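Local coordinates for protein glycosyl hydrolase, family 38 (Enterococcus faecalis, PDB 5KBP) that probably hydrolyses alpha-mannosidic linkages in carbohydrates, as a bacterial member of glycoside hydrolase family 38, at residues G87-L92 and V104-I109; E826-W831 and N849-N854; Q853-E858 and A885-F890; T867-V872 and R893-E898. One frame throughout, in Å; residues are numbered along the deposited sequence.

Contact 1 (G87-L92 and V104-I109); sequences GPFYIL and VRNMLI
Asn106 OD1 takes the backbone N-H of Ile91 at 2.9 Å, an almost straight bond (168° at the hydrogen) that lies in the carbonyl plane on a lone pair. Tyr90 N, also near OD1, adds a weak bond to it and a second, longer one to the main-chain Asn106 O, 3.3 Å away. In the N-terminal domain of the family 38 glycosidase, Asn106 of helix 100-117 thus ties down the loop that follows strand 84-85. Asn106 ND2 donates to Ile91 O at 2.9 Å, the acceptor lying slightly out of the amide plane. With CG anti to the backbone N (chi1 -173°), the amide extends from the helix to lie against the main chain of 90-91, and bonds at both ends fix its rotation in a buried setting. Phe89 crosses Asn106 at about a right angle, ring and amide planes 46° apart. One helical residue on, Met107 runs alongside Phe89, which also meets Phe126. Tyr90 points along Ile109, and its ring continues to helix 337-348. Ile109 CG2 approaches Tyr90 CD1 to 3.9 Å, whereas the Met107 methyl CE reaches Phe89 CE1 at the ring edge, 3.6 Å away.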
loop_
_atom_site.group_PDB
_atom_site.type_symbol
_atom_site.label_atom_id
_atom_site.label_comp_id
_atom_site.label_asym_id
_atom_site.label_seq_id
_atom_site.Cartn_x
_atom_site.Cartn_y
_atom_site.Cartn_z
ATOM N N GLY A 87 -13.184 -13.243 18.874
ATOM C CA GLY A 87 -14.099 -12.131 18.978
ATOM C C GLY A 87 -14.062 -11.455 20.332
ATOM O O GLY A 87 -13.210 -11.749 21.175
ATOM N N PRO A 88 -15.021 -10.550 20.583
ATOM C CA PRO A 88 -16.155 -10.269 19.696
ATOM C C PRO A 88 -15.913 -9.170 18.662
ATOM O O PRO A 88 -16.831 -8.842 17.912
ATOM C CB PRO A 88 -17.240 -9.832 20.675
ATOM C CG PRO A 88 -16.473 -9.119 21.751
ATOM C CD PRO A 88 -15.120 -9.797 21.846
ATOM N N PHE A 89 -14.710 -8.609 18.627
ATOM C CA PHE A 89 -14.400 -7.504 17.733
ATOM C C PHE A 89 -13.701 -8.008 16.475
ATOM O O PHE A 89 -13.242 -9.150 16.396
ATOM C CB PHE A 89 -13.521 -6.463 18.439
ATOM C CG PHE A 89 -14.182 -5.792 19.610
ATOM C CD1 PHE A 89 -15.560 -5.807 19.757
ATOM C CD2 PHE A 89 -13.419 -5.137 20.562
ATOM C CE1 PHE A 89 -16.162 -5.186 20.837
ATOM C CE2 PHE A 89 -14.015 -4.514 21.643
ATOM C CZ PHE A 89 -15.388 -4.539 21.781
ATOM N N TYR A 90 -13.627 -7.128 15.475
ATOM C CA TYR A 90 -12.841 -7.417 14.282
ATOM C C TYR A 90 -11.380 -7.041 14.494
ATOM O O TYR A 90 -10.476 -7.817 14.168
ATOM C CB TYR A 90 -13.432 -6.675 13.081
ATOM C CG TYR A 90 -12.656 -6.832 11.793
ATOM C CD1 TYR A 90 -12.657 -8.036 11.098
ATOM C CD2 TYR A 90 -11.936 -5.771 11.262
ATOM C CE1 TYR A 90 -11.951 -8.179 9.915
ATOM C CE2 TYR A 90 -11.229 -5.904 10.081
ATOM C CZ TYR A 90 -11.240 -7.110 9.412
ATOM O OH TYR A 90 -10.537 -7.245 8.236
ATOM N N ILE A 91 -11.134 -5.855 15.050
ATOM C CA ILE A 91 -9.800 -5.409 15.429
ATOM C C ILE A 91 -9.890 -4.749 16.798
ATOM O O ILE A 91 -10.973 -4.420 17.287
ATOM C CB ILE A 91 -9.188 -4.439 14.394
ATOM C CG1 ILE A 91 -10.209 -3.374 13.976
ATOM C CG2 ILE A 91 -8.686 -5.198 13.177
ATOM C CD1 ILE A 91 -10.150 -2.097 14.788
ATOM N N LEU A 92 -8.729 -4.560 17.419
ATOM C CA LEU A 92 -8.623 -3.828 18.677
ATOM C C LEU A 92 -8.275 -2.381 18.348
ATOM O O LEU A 92 -7.138 -2.080 17.972
ATOM C CB LEU A 92 -7.572 -4.454 19.589
ATOM C CG LEU A 92 -7.784 -5.914 19.991
ATOM C CD1 LEU A 92 -6.795 -6.305 21.081
ATOM C CD2 LEU A 92 -9.221 -6.155 20.436
ATOM N N VAL A 104 -18.956 0.967 16.028
ATOM C CA VAL A 104 -20.072 0.035 15.903
ATOM C C VAL A 104 -19.806 -0.984 14.801
ATOM O O VAL A 104 -20.085 -2.177 14.965
ATOM C CB VAL A 104 -21.382 0.812 15.665
ATOM C CG1 VAL A 104 -22.460 -0.105 15.113
ATOM C CG2 VAL A 104 -21.850 1.469 16.959
ATOM N N ARG A 105 -19.254 -0.538 13.667
ATOM C CA ARG A 105 -18.933 -1.475 12.594
ATOM C C ARG A 105 -17.900 -2.499 13.039
ATOM O O ARG A 105 -17.896 -3.632 12.545
ATOM C CB ARG A 105 -18.425 -0.726 11.361
ATOM C CG ARG A 105 -19.321 0.408 10.897
ATOM C CD ARG A 105 -20.776 -0.020 10.797
ATOM N NE ARG A 105 -21.658 1.113 10.535
ATOM C CZ ARG A 105 -21.978 1.546 9.320
ATOM N NH1 ARG A 105 -22.788 2.585 9.175
ATOM N NH2 ARG A 105 -21.488 0.939 8.248
ATOM N N ASN A 106 -17.016 -2.120 13.965
ATOM C CA ASN A 106 -16.062 -3.076 14.513
ATOM C C ASN A 106 -16.778 -4.193 15.260
ATOM O O ASN A 106 -16.382 -5.361 15.178
ATOM C CB ASN A 106 -15.074 -2.358 15.434
ATOM C CG ASN A 106 -13.948 -3.259 15.898
ATOM O OD1 ASN A 106 -13.464 -4.106 15.147
ATOM N ND2 ASN A 106 -13.526 -3.086 17.146
ATOM N N MET A 107 -17.841 -3.852 15.992
ATOM C CA MET A 107 -18.609 -4.866 16.705
ATOM C C MET A 107 -19.554 -5.607 15.767
ATOM O O MET A 107 -19.761 -6.816 15.917
ATOM C CB MET A 107 -19.393 -4.223 17.851
ATOM C CG MET A 107 -18.616 -3.170 18.628
ATOM S SD MET A 107 -19.560 -2.438 19.982
ATOM C CE MET A 107 -19.410 -3.728 21.204
ATOM N N LEU A 108 -20.129 -4.896 14.795
ATOM C CA LEU A 108 -21.047 -5.522 13.849
ATOM C C LEU A 108 -20.327 -6.555 12.991
ATOM O O LEU A 108 -20.817 -7.676 12.808
ATOM C CB LEU A 108 -21.708 -4.446 12.983
ATOM C CG LEU A 108 -22.913 -4.786 12.099
ATOM C CD1 LEU A 108 -22.484 -5.269 10.719
ATOM C CD2 LEU A 108 -23.821 -5.808 12.773
ATOM N N ILE A 109 -19.156 -6.196 12.459
ATOM C CA ILE A 109 -18.397 -7.136 11.643
ATOM C C ILE A 109 -17.774 -8.218 12.516
ATOM O O ILE A 109 -17.720 -9.391 12.129
ATOM C CB ILE A 109 -17.338 -6.387 10.814
ATOM C CG1 ILE A 109 -18.020 -5.482 9.786
ATOM C CG2 ILE A 109 -16.394 -7.365 10.127
ATOM C CD1 ILE A 109 -17.058 -4.762 8.868
#

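Contact 2 (E826-W831 and N849-N854); sequences EGPIGW and NLTAQN. With SO4 (sulfate ion), chain I.
An antiparallel strand pair ends here: Ile829, at the start of strand 829-836, faces Asn849, the last residue of strand 843-849, as a non-hydrogen-bonded pair with their CA atoms 5.0 Å apart. Just beyond it, Leu850 N donates to Pro828 O at 3.1 Å, with 157° at the hydrogen. Pro828 is the centre of an inverse gamma turn, in which Ile829 N returns to Gly827 O. Leu850 holds CG beside its own backbone N (chi1 -64°), and its CB, CG and CD1 lie against the Pro828 carbonyl group; CD1 comes within 3.5 Å of Pro828 C. Farther along, the Thr851 methyl CG2 rests on the proline ring, 3.6 Å from both Pro828 CB and CG. Phe790 of helix 789-799 touches Pro828, Leu850 and Thr851. As the chain leaves strand 843-849 of the C-terminal beta-sandwich domain, an Asx turn and an ST turn follow in succession. Asn849 OD1 accepts from Thr851 N (2.8 Å) and Thr851 OG1, both reaching it from the same face of its plane; the N-H stands 50° above that plane. Thr851 OG1 in turn accepts from Gln853 N. At the other end of the amide, Asn849 ND2 donates to Gln853 O, 2.8 Å away. A sulfate, probably from the crystallisation liquor, is held by Ala852 N and by Gln853 NE2, which is 3.0 Å from sulfate O2.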
loop_
_atom_site.group_PDB
_atom_site.type_symbol
_atom_site.label_atom_id
_atom_site.label_comp_id
_atom_site.label_asym_id
_atom_site.label_seq_id
_atom_site.Cartn_x
_atom_site.Cartn_y
_atom_site.Cartn_z
ATOM N N GLU A 826 -37.070 16.752 14.496
ATOM C CA GLU A 826 -36.209 17.907 14.699
ATOM C C GLU A 826 -35.888 18.081 16.179
ATOM O O GLU A 826 -36.731 17.844 17.049
ATOM C CB GLU A 826 -36.888 19.158 14.141
ATOM C CG GLU A 826 -35.939 20.248 13.692
ATOM C CD GLU A 826 -36.574 21.183 12.681
ATOM O OE1 GLU A 826 -37.299 20.691 11.790
ATOM O OE2 GLU A 826 -36.358 22.409 12.779
ATOM N N GLY A 827 -34.651 18.478 16.464
ATOM C CA GLY A 827 -34.205 18.638 17.826
ATOM C C GLY A 827 -32.716 18.410 17.986
ATOM O O GLY A 827 -31.967 18.309 17.008
ATOM N N PRO A 828 -32.242 18.323 19.274
ATOM C CA PRO A 828 -30.804 18.134 19.562
ATOM C C PRO A 828 -30.362 16.686 19.392
ATOM O O PRO A 828 -30.064 15.959 20.347
ATOM C CB PRO A 828 -30.700 18.617 21.011
ATOM C CG PRO A 828 -32.026 18.257 21.603
ATOM C CD PRO A 828 -33.044 18.443 20.505
ATOM N N ILE A 829 -30.301 16.246 18.136
ATOM C CA ILE A 829 -29.991 14.863 17.796
ATOM C C ILE A 829 -28.876 14.846 16.762
ATOM O O ILE A 829 -28.842 15.679 15.852
ATOM C CB ILE A 829 -31.236 14.123 17.261
ATOM C CG1 ILE A 829 -32.378 14.195 18.273
ATOM C CG2 ILE A 829 -30.907 12.676 16.937
ATOM C CD1 ILE A 829 -33.686 13.644 17.758
ATOM N N GLY A 830 -27.954 13.892 16.912
ATOM C CA GLY A 830 -26.947 13.624 15.903
ATOM C C GLY A 830 -27.297 12.362 15.146
ATOM O O GLY A 830 -27.576 11.318 15.743
ATOM N N TRP A 831 -27.294 12.465 13.819
ATOM C CA TRP A 831 -27.644 11.365 12.932
ATOM C C TRP A 831 -26.373 10.845 12.277
ATOM O O TRP A 831 -25.650 11.609 11.628
ATOM C CB TRP A 831 -28.661 11.817 11.884
ATOM C CG TRP A 831 -29.889 12.414 12.496
ATOM C CD1 TRP A 831 -30.128 13.735 12.736
ATOM C CD2 TRP A 831 -31.043 11.706 12.965
ATOM N NE1 TRP A 831 -31.362 13.895 13.319
ATOM C CE2 TRP A 831 -31.944 12.664 13.470
ATOM C CE3 TRP A 831 -31.404 10.355 13.003
ATOM C CZ2 TRP A 831 -33.181 12.315 14.006
ATOM C CZ3 TRP A 831 -32.633 10.011 13.537
ATOM C CH2 TRP A 831 -33.507 10.987 14.030
ATOM N N ASN A 849 -29.081 10.868 21.170
ATOM C CA ASN A 849 -29.437 12.090 21.878
ATOM C C ASN A 849 -28.177 12.851 22.268
ATOM O O ASN A 849 -27.218 12.265 22.782
ATOM C CB ASN A 849 -30.263 11.759 23.122
ATOM C CG ASN A 849 -30.949 12.976 23.717
ATOM O OD1 ASN A 849 -30.579 14.119 23.439
ATOM N ND2 ASN A 849 -31.952 12.734 24.550
ATOM N N LEU A 850 -28.182 14.159 22.025
ATOM C CA LEU A 850 -27.063 15.015 22.386
ATOM C C LEU A 850 -27.168 15.569 23.801
ATOM O O LEU A 850 -26.165 16.059 24.332
ATOM C CB LEU A 850 -26.951 16.181 21.395
ATOM C CG LEU A 850 -26.639 15.846 19.935
ATOM C CD1 LEU A 850 -26.889 17.052 19.043
ATOM C CD2 LEU A 850 -25.202 15.374 19.798
ATOM N N THR A 851 -28.341 15.498 24.423
ATOM C CA THR A 851 -28.594 16.122 25.714
ATOM C C THR A 851 -28.833 15.060 26.784
ATOM O O THR A 851 -28.869 13.856 26.512
ATOM C CB THR A 851 -29.792 17.070 25.628
ATOM O OG1 THR A 851 -31.007 16.311 25.612
ATOM C CG2 THR A 851 -29.715 17.897 24.363
ATOM N N ALA A 852 -29.002 15.530 28.018
ATOM C CA ALA A 852 -29.302 14.678 29.159
ATOM C C ALA A 852 -30.790 14.634 29.481
ATOM O O ALA A 852 -31.167 14.147 30.552
ATOM C CB ALA A 852 -28.517 15.145 30.387
ATOM N N GLN A 853 -31.641 15.126 28.585
ATOM C CA GLN A 853 -33.081 15.129 28.786
ATOM C C GLN A 853 -33.760 14.176 27.812
ATOM O O GLN A 853 -33.250 13.903 26.721
ATOM C CB GLN A 853 -33.667 16.534 28.611
ATOM C CG GLN A 853 -33.452 17.461 29.795
ATOM C CD GLN A 853 -32.038 17.996 29.871
ATOM O OE1 GLN A 853 -31.371 17.872 30.898
ATOM N NE2 GLN A 853 -31.574 18.602 28.784
ATOM N N ASN A 854 -34.918 13.666 28.224
ATOM C CA ASN A 854 -35.767 12.897 27.324
ATOM C C ASN A 854 -36.405 13.838 26.310
ATOM O O ASN A 854 -37.135 14.761 26.685
ATOM C CB ASN A 854 -36.839 12.149 28.114
ATOM C CG ASN A 854 -36.257 11.116 29.058
ATOM O OD1 ASN A 854 -36.057 9.960 28.683
ATOM N ND2 ASN A 854 -35.984 11.527 30.291
HETATM S S SO4 I . -28.170 19.388 29.103
HETATM O O1 SO4 I . -27.085 20.348 29.281
HETATM O O2 SO4 I . -28.953 19.745 27.923
HETATM O O3 SO4 I . -29.032 19.413 30.282
HETATM O O4 SO4 I . -27.616 18.048 28.935
#

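Contact 3 (Q853-E858 and A885-F890); sequences QNIPCE and APLRPF. With SO4 (sulfate ion), chain I.
Two backbone hydrogen bonds join Ile855 and Leu887 in a single antiparallel bridge, their CA atoms 5.3 Å apart. Leu887 N donates to Ile855 O at 2.7 Å, nearly in line with the C=O bond (171°), while Ile855 N donates to Leu887 O at 3.1 Å in the carbonyl plane. The same Leu887 O also receives a CA-H...O contact from Asn854, with Asn854 CA 3.3 Å away. These are two loop segments, neither forming a regular strand, and their end-to-end directions lie 143° apart.

Apolar contacts gather around Leu887. Its CB meets Cys857 CB at 3.7 Å and Ile855 CG1 at 3.9 Å, and the Ile855 and Leu887 side chains lie side by side, pointing the same way. With chi1 at 68°, Ile855 CG1 sits between the backbone N and the carbonyl carbon, and it is this branch that meets Leu887 CB.

A third set of contacts involves polar atoms against carbon. Asn854 crosses Pro889 at a slant, placing its OD1 3.3 Å from Pro889 CD and 3.4 Å from Arg888 CA. Asn854 and Arg888 are exposed, whereas Cys857 and Leu887 are buried.

In the C-terminal beta-sandwich domain, segment 853-858 comes after strand 843-849, and the loop 885-890 leads into strand 892-897. Asn849 ND2, at the end of strand 843-849, also donates to Arg888 O. Among the neighbouring strands, Ile855 and Cys857 rest on Ile829 of strand 829-836, Cys857 also touches Trp895, and Leu887 lies against Arg893 of strand 892-897.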
loop_
_atom_site.group_PDB
_atom_site.type_symbol
_atom_site.label_atom_id
_atom_site.label_comp_id
_atom_site.label_asym_id
_atom_site.label_seq_id
_atom_site.Cartn_x
_atom_site.Cartn_y
_atom_site.Cartn_z
ATOM N N GLN A 853 -31.641 15.126 28.585
ATOM C CA GLN A 853 -33.081 15.129 28.786
ATOM C C GLN A 853 -33.760 14.176 27.812
ATOM O O GLN A 853 -33.250 13.903 26.721
ATOM C CB GLN A 853 -33.667 16.534 28.611
ATOM C CG GLN A 853 -33.452 17.461 29.795
ATOM C CD GLN A 853 -32.038 17.996 29.871
ATOM O OE1 GLN A 853 -31.371 17.872 30.898
ATOM N NE2 GLN A 853 -31.574 18.602 28.784
ATOM N N ASN A 854 -34.918 13.666 28.224
ATOM C CA ASN A 854 -35.767 12.897 27.324
ATOM C C ASN A 854 -36.405 13.838 26.310
ATOM O O ASN A 854 -37.135 14.761 26.685
ATOM C CB ASN A 854 -36.839 12.149 28.114
ATOM C CG ASN A 854 -36.257 11.116 29.058
ATOM O OD1 ASN A 854 -36.057 9.960 28.683
ATOM N ND2 ASN A 854 -35.984 11.527 30.291
ATOM N N ILE A 855 -36.123 13.615 25.031
ATOM C CA ILE A 855 -36.640 14.475 23.970
ATOM C C ILE A 855 -37.521 13.642 23.045
ATOM O O ILE A 855 -37.330 12.422 22.941
ATOM C CB ILE A 855 -35.498 15.154 23.198
ATOM C CG1 ILE A 855 -34.712 14.125 22.385
ATOM C CG2 ILE A 855 -34.573 15.895 24.153
ATOM C CD1 ILE A 855 -33.563 14.719 21.607
ATOM N N PRO A 856 -38.501 14.244 22.371
ATOM C CA PRO A 856 -39.303 13.481 21.408
ATOM C C PRO A 856 -38.479 13.119 20.183
ATOM O O PRO A 856 -37.698 13.928 19.676
ATOM C CB PRO A 856 -40.443 14.442 21.054
ATOM C CG PRO A 856 -39.874 15.799 21.305
ATOM C CD PRO A 856 -38.952 15.643 22.481
ATOM N N CYS A 857 -38.656 11.885 19.708
ATOM C CA CYS A 857 -37.885 11.410 18.557
ATOM C C CYS A 857 -38.738 10.386 17.803
ATOM O O CYS A 857 -38.708 9.191 18.105
ATOM C CB CYS A 857 -36.549 10.821 18.985
ATOM S SG CYS A 857 -35.406 10.503 17.619
ATOM N N GLU A 858 -39.489 10.873 16.820
ATOM C CA GLU A 858 -40.255 10.032 15.912
ATOM C C GLU A 858 -39.669 10.160 14.512
ATOM O O GLU A 858 -39.497 11.274 14.006
ATOM C CB GLU A 858 -41.735 10.422 15.909
ATOM N N ALA A 885 -41.602 6.072 21.380
ATOM C CA ALA A 885 -41.155 6.394 22.723
ATOM C C ALA A 885 -40.133 7.528 22.681
ATOM O O ALA A 885 -39.362 7.645 21.723
ATOM C CB ALA A 885 -40.543 5.168 23.396
ATOM N N PRO A 886 -40.113 8.384 23.702
ATOM C CA PRO A 886 -39.155 9.494 23.708
ATOM C C PRO A 886 -37.720 8.993 23.765
ATOM O O PRO A 886 -37.423 7.941 24.336
ATOM C CB PRO A 886 -39.527 10.279 24.972
ATOM C CG PRO A 886 -40.245 9.288 25.837
ATOM C CD PRO A 886 -40.987 8.400 24.888
ATOM N N LEU A 887 -36.824 9.761 23.150
ATOM C CA LEU A 887 -35.410 9.414 23.145
ATOM C C LEU A 887 -34.817 9.678 24.522
ATOM O O LEU A 887 -34.838 10.814 25.008
ATOM C CB LEU A 887 -34.676 10.212 22.072
ATOM C CG LEU A 887 -33.250 9.772 21.740
ATOM C CD1 LEU A 887 -33.226 8.311 21.322
ATOM C CD2 LEU A 887 -32.670 10.652 20.646
ATOM N N ARG A 888 -34.297 8.631 25.154
ATOM C CA ARG A 888 -33.751 8.757 26.492
ATOM C C ARG A 888 -32.422 9.512 26.458
ATOM O O ARG A 888 -31.772 9.595 25.413
ATOM C CB ARG A 888 -33.578 7.374 27.117
ATOM C CG ARG A 888 -34.896 6.650 27.348
ATOM C CD ARG A 888 -34.706 5.367 28.137
ATOM N NE ARG A 888 -33.943 4.370 27.395
ATOM C CZ ARG A 888 -34.481 3.504 26.542
ATOM N NH1 ARG A 888 -33.712 2.629 25.909
ATOM N NH2 ARG A 888 -35.788 3.514 26.318
ATOM N N PRO A 889 -32.012 10.092 27.587
ATOM C CA PRO A 889 -30.749 10.845 27.617
ATOM C C PRO A 889 -29.561 9.988 27.203
ATOM O O PRO A 889 -29.338 8.900 27.740
ATOM C CB PRO A 889 -30.637 11.293 29.081
ATOM C CG PRO A 889 -31.655 10.485 29.834
ATOM C CD PRO A 889 -32.745 10.213 28.857
ATOM N N PHE A 890 -28.800 10.496 26.231
ATOM C CA PHE A 890 -27.593 9.841 25.727
ATOM C C PHE A 890 -27.891 8.461 25.148
ATOM O O PHE A 890 -27.017 7.591 25.107
ATOM C CB PHE A 890 -26.516 9.744 26.811
ATOM C CG PHE A 890 -26.177 11.061 27.452
ATOM C CD1 PHE A 890 -25.435 12.007 26.767
ATOM C CD2 PHE A 890 -26.594 11.346 28.742
ATOM C CE1 PHE A 890 -25.119 13.220 27.355
ATOM C CE2 PHE A 890 -26.280 12.555 29.335
ATOM C CZ PHE A 890 -25.542 13.493 28.641
HETATM S S SO4 I . -28.170 19.388 29.103
HETATM O O1 SO4 I . -27.085 20.348 29.281
HETATM O O2 SO4 I . -28.953 19.745 27.923
HETATM O O3 SO4 I . -29.032 19.413 30.282
HETATM O O4 SO4 I . -27.616 18.048 28.935
#

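Contact 4 (T867-V872 and R893-E898); sequences TCLTNV and RTWRFE
Segments 867-872 and 893-898 run antiparallel at a splayed angle, 133° between the directions of strands 868-870 and 893-897, whose axes approach to 4.7 Å. Thr870 N donates to Thr894 O at 2.8 Å and 172°; Thr867 N donates to Arg896 O at 2.9 Å. Between them the Arg896 N to Cys868 O bond is weak and bent. Two waters bridge from Thr870 O, one to Thr894 N and one to Thr894 OG1. The pair belongs to an antiparallel sheet of the C-terminal beta-sandwich domain, with strand 843-849 bonded along the other edge of strand 892-897. Leu869 carries CG beside its backbone N (chi1 -61°) and is extended at chi2, which sends its methyls to Trp895 and Arg893. CD2 makes a CH-pi contact over the indole face, 3.7 Å from the centroid of the five-membered ring; Trp895 NE1 is buried with no partner in the model. CD1 lies over one face of the Arg893 guanidinium, 3.6 Å from Arg893 NE; that group is held by Glu891 and by the carbonyls of Ala885 and Pro886. Cys868 SG and Thr870 CG2 lie against Arg896. Near the C-terminus, Thr867 OG1 accepts from Glu898 N at 3.1 Å.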
loop_
_atom_site.group_PDB
_atom_site.type_symbol
_atom_site.label_atom_id
_atom_site.label_comp_id
_atom_site.label_asym_id
_atom_site.label_seq_id
_atom_site.Cartn_x
_atom_site.Cartn_y
_atom_site.Cartn_z
ATOM N N THR A 867 -40.588 0.098 11.866
ATOM C CA THR A 867 -41.138 -1.189 12.274
ATOM C C THR A 867 -40.802 -1.496 13.728
ATOM O O THR A 867 -41.681 -1.875 14.509
ATOM C CB THR A 867 -40.612 -2.299 11.363
ATOM O OG1 THR A 867 -40.723 -1.887 9.994
ATOM C CG2 THR A 867 -41.411 -3.580 11.572
ATOM N N CYS A 868 -39.538 -1.334 14.106
ATOM C CA CYS A 868 -39.102 -1.633 15.462
ATOM C C CYS A 868 -37.767 -0.953 15.712
ATOM O O CYS A 868 -37.018 -0.653 14.777
ATOM C CB CYS A 868 -38.983 -3.144 15.694
ATOM S SG CYS A 868 -37.698 -3.944 14.702
ATOM N N LEU A 869 -37.481 -0.711 16.987
ATOM C CA LEU A 869 -36.178 -0.215 17.404
ATOM C C LEU A 869 -35.246 -1.391 17.660
ATOM O O LEU A 869 -35.651 -2.406 18.235
ATOM C CB LEU A 869 -36.300 0.650 18.656
ATOM C CG LEU A 869 -37.171 1.898 18.503
ATOM C CD1 LEU A 869 -37.198 2.699 19.792
ATOM C CD2 LEU A 869 -36.675 2.751 17.346
ATOM N N THR A 870 -34.001 -1.255 17.220
ATOM C CA THR A 870 -33.036 -2.342 17.272
ATOM C C THR A 870 -31.787 -1.905 18.024
ATOM O O THR A 870 -31.618 -0.737 18.385
ATOM C CB THR A 870 -32.650 -2.813 15.862
ATOM O OG1 THR A 870 -31.908 -1.783 15.198
ATOM C CG2 THR A 870 -33.891 -3.148 15.047
ATOM N N ASN A 871 -30.907 -2.873 18.258
ATOM C CA ASN A 871 -29.579 -2.600 18.786
ATOM C C ASN A 871 -28.678 -2.173 17.628
ATOM O O ASN A 871 -29.135 -1.966 16.501
ATOM C CB ASN A 871 -29.052 -3.820 19.536
ATOM C CG ASN A 871 -29.098 -5.094 18.704
ATOM O OD1 ASN A 871 -29.001 -5.061 17.477
ATOM N ND2 ASN A 871 -29.248 -6.229 19.376
ATOM N N VAL A 872 -27.373 -2.037 17.886
ATOM C CA VAL A 872 -26.452 -1.694 16.802
ATOM C C VAL A 872 -26.105 -2.891 15.934
ATOM O O VAL A 872 -25.513 -2.716 14.863
ATOM C CB VAL A 872 -25.159 -1.058 17.343
ATOM C CG1 VAL A 872 -25.480 0.210 18.120
ATOM C CG2 VAL A 872 -24.387 -2.051 18.198
ATOM N N ARG A 893 -30.133 5.253 19.534
ATOM C CA ARG A 893 -31.312 4.589 18.999
ATOM C C ARG A 893 -31.088 4.200 17.544
ATOM O O ARG A 893 -30.542 4.978 16.756
ATOM C CB ARG A 893 -32.544 5.488 19.119
ATOM C CG ARG A 893 -33.837 4.827 18.671
ATOM C CD ARG A 893 -35.052 5.602 19.148
ATOM N NE ARG A 893 -35.197 5.559 20.600
ATOM C CZ ARG A 893 -36.195 6.128 21.266
ATOM N NH1 ARG A 893 -37.140 6.790 20.611
ATOM N NH2 ARG A 893 -36.250 6.040 22.588
ATOM N N THR A 894 -31.514 2.986 17.197
ATOM C CA THR A 894 -31.399 2.463 15.842
ATOM C C THR A 894 -32.769 2.003 15.367
ATOM O O THR A 894 -33.445 1.237 16.061
ATOM C CB THR A 894 -30.401 1.301 15.777
ATOM O OG1 THR A 894 -29.141 1.719 16.318
ATOM C CG2 THR A 894 -30.201 0.850 14.339
ATOM N N TRP A 895 -33.173 2.469 14.189
ATOM C CA TRP A 895 -34.458 2.123 13.601
ATOM C C TRP A 895 -34.296 1.034 12.544
ATOM O O TRP A 895 -33.203 0.787 12.028
ATOM C CB TRP A 895 -35.118 3.352 12.972
ATOM C CG TRP A 895 -35.578 4.391 13.950
ATOM C CD1 TRP A 895 -36.845 4.564 14.426
ATOM C CD2 TRP A 895 -34.779 5.413 14.557
ATOM N NE1 TRP A 895 -36.884 5.625 15.297
ATOM C CE2 TRP A 895 -35.627 6.164 15.396
ATOM C CE3 TRP A 895 -33.428 5.763 14.477
ATOM C CZ2 TRP A 895 -35.170 7.245 16.145
ATOM C CZ3 TRP A 895 -32.976 6.836 15.225
ATOM C CH2 TRP A 895 -33.843 7.563 16.049
ATOM N N ARG A 896 -35.414 0.386 12.225
ATOM C CA ARG A 896 -35.481 -0.592 11.149
ATOM C C ARG A 896 -36.777 -0.386 10.383
ATOM O O ARG A 896 -37.859 -0.405 10.976
ATOM C CB ARG A 896 -35.414 -2.029 11.680
ATOM C CG ARG A 896 -35.770 -3.071 10.629
ATOM C CD ARG A 896 -36.154 -4.406 11.247
ATOM N NE ARG A 896 -34.994 -5.171 11.693
ATOM C CZ ARG A 896 -35.052 -6.430 12.115
ATOM N NH1 ARG A 896 -36.214 -7.069 12.146
ATOM N NH2 ARG A 896 -33.948 -7.054 12.502
ATOM N N PHE A 897 -36.664 -0.187 9.072
ATOM C CA PHE A 897 -37.813 -0.039 8.184
ATOM C C PHE A 897 -37.876 -1.262 7.277
ATOM O O PHE A 897 -36.977 -1.478 6.458
ATOM C CB PHE A 897 -37.712 1.244 7.360
ATOM C CG PHE A 897 -37.825 2.505 8.176
ATOM C CD1 PHE A 897 -36.704 3.075 8.758
ATOM C CD2 PHE A 897 -39.052 3.122 8.351
ATOM C CE1 PHE A 897 -36.807 4.236 9.505
ATOM C CE2 PHE A 897 -39.161 4.284 9.095
ATOM C CZ PHE A 897 -38.037 4.841 9.674
ATOM N N GLU A 898 -38.928 -2.060 7.426
ATOM C CA GLU A 898 -39.081 -3.261 6.614
ATOM C C GLU A 898 -39.591 -2.923 5.218
ATOM O O GLU A 898 -39.107 -3.467 4.224
ATOM C CB GLU A 898 -40.023 -4.255 7.293
ATOM C CG GLU A 898 -39.529 -4.739 8.645
ATOM C CD GLU A 898 -39.735 -6.227 8.843
ATOM O OE1 GLU A 898 -40.519 -6.827 8.078
ATOM O OE2 GLU A 898 -39.105 -6.799 9.757
HETATM O O HOH W 1 -29.091 1.091 19.008
HETATM O O HOH W 2 -32.620 1.505 19.377
#

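How the contacts relate
Contacts 2, 3 and 4 lie in the C-terminal beta-sandwich domain, whereas contact 1 belongs to the N-terminal domain. Contacts 1, 2 and 4 are largely buried; contact 3 combines buried and exposed side chains. Contact 1 relies on one side-chain amide to bind a loop to a helix, while contact 4 relies on main-chain bonds between strands. Contacts 2 and 3 share Gln853 and Asn854, their centres about 7 Å apart, and both touch the sulfate. Arg893 joins contacts 3 and 4; contacts 2 and 4 meet through Trp831 and Trp895. Between the domains, Val104 of contact 1 packs on Val872 of contact 4.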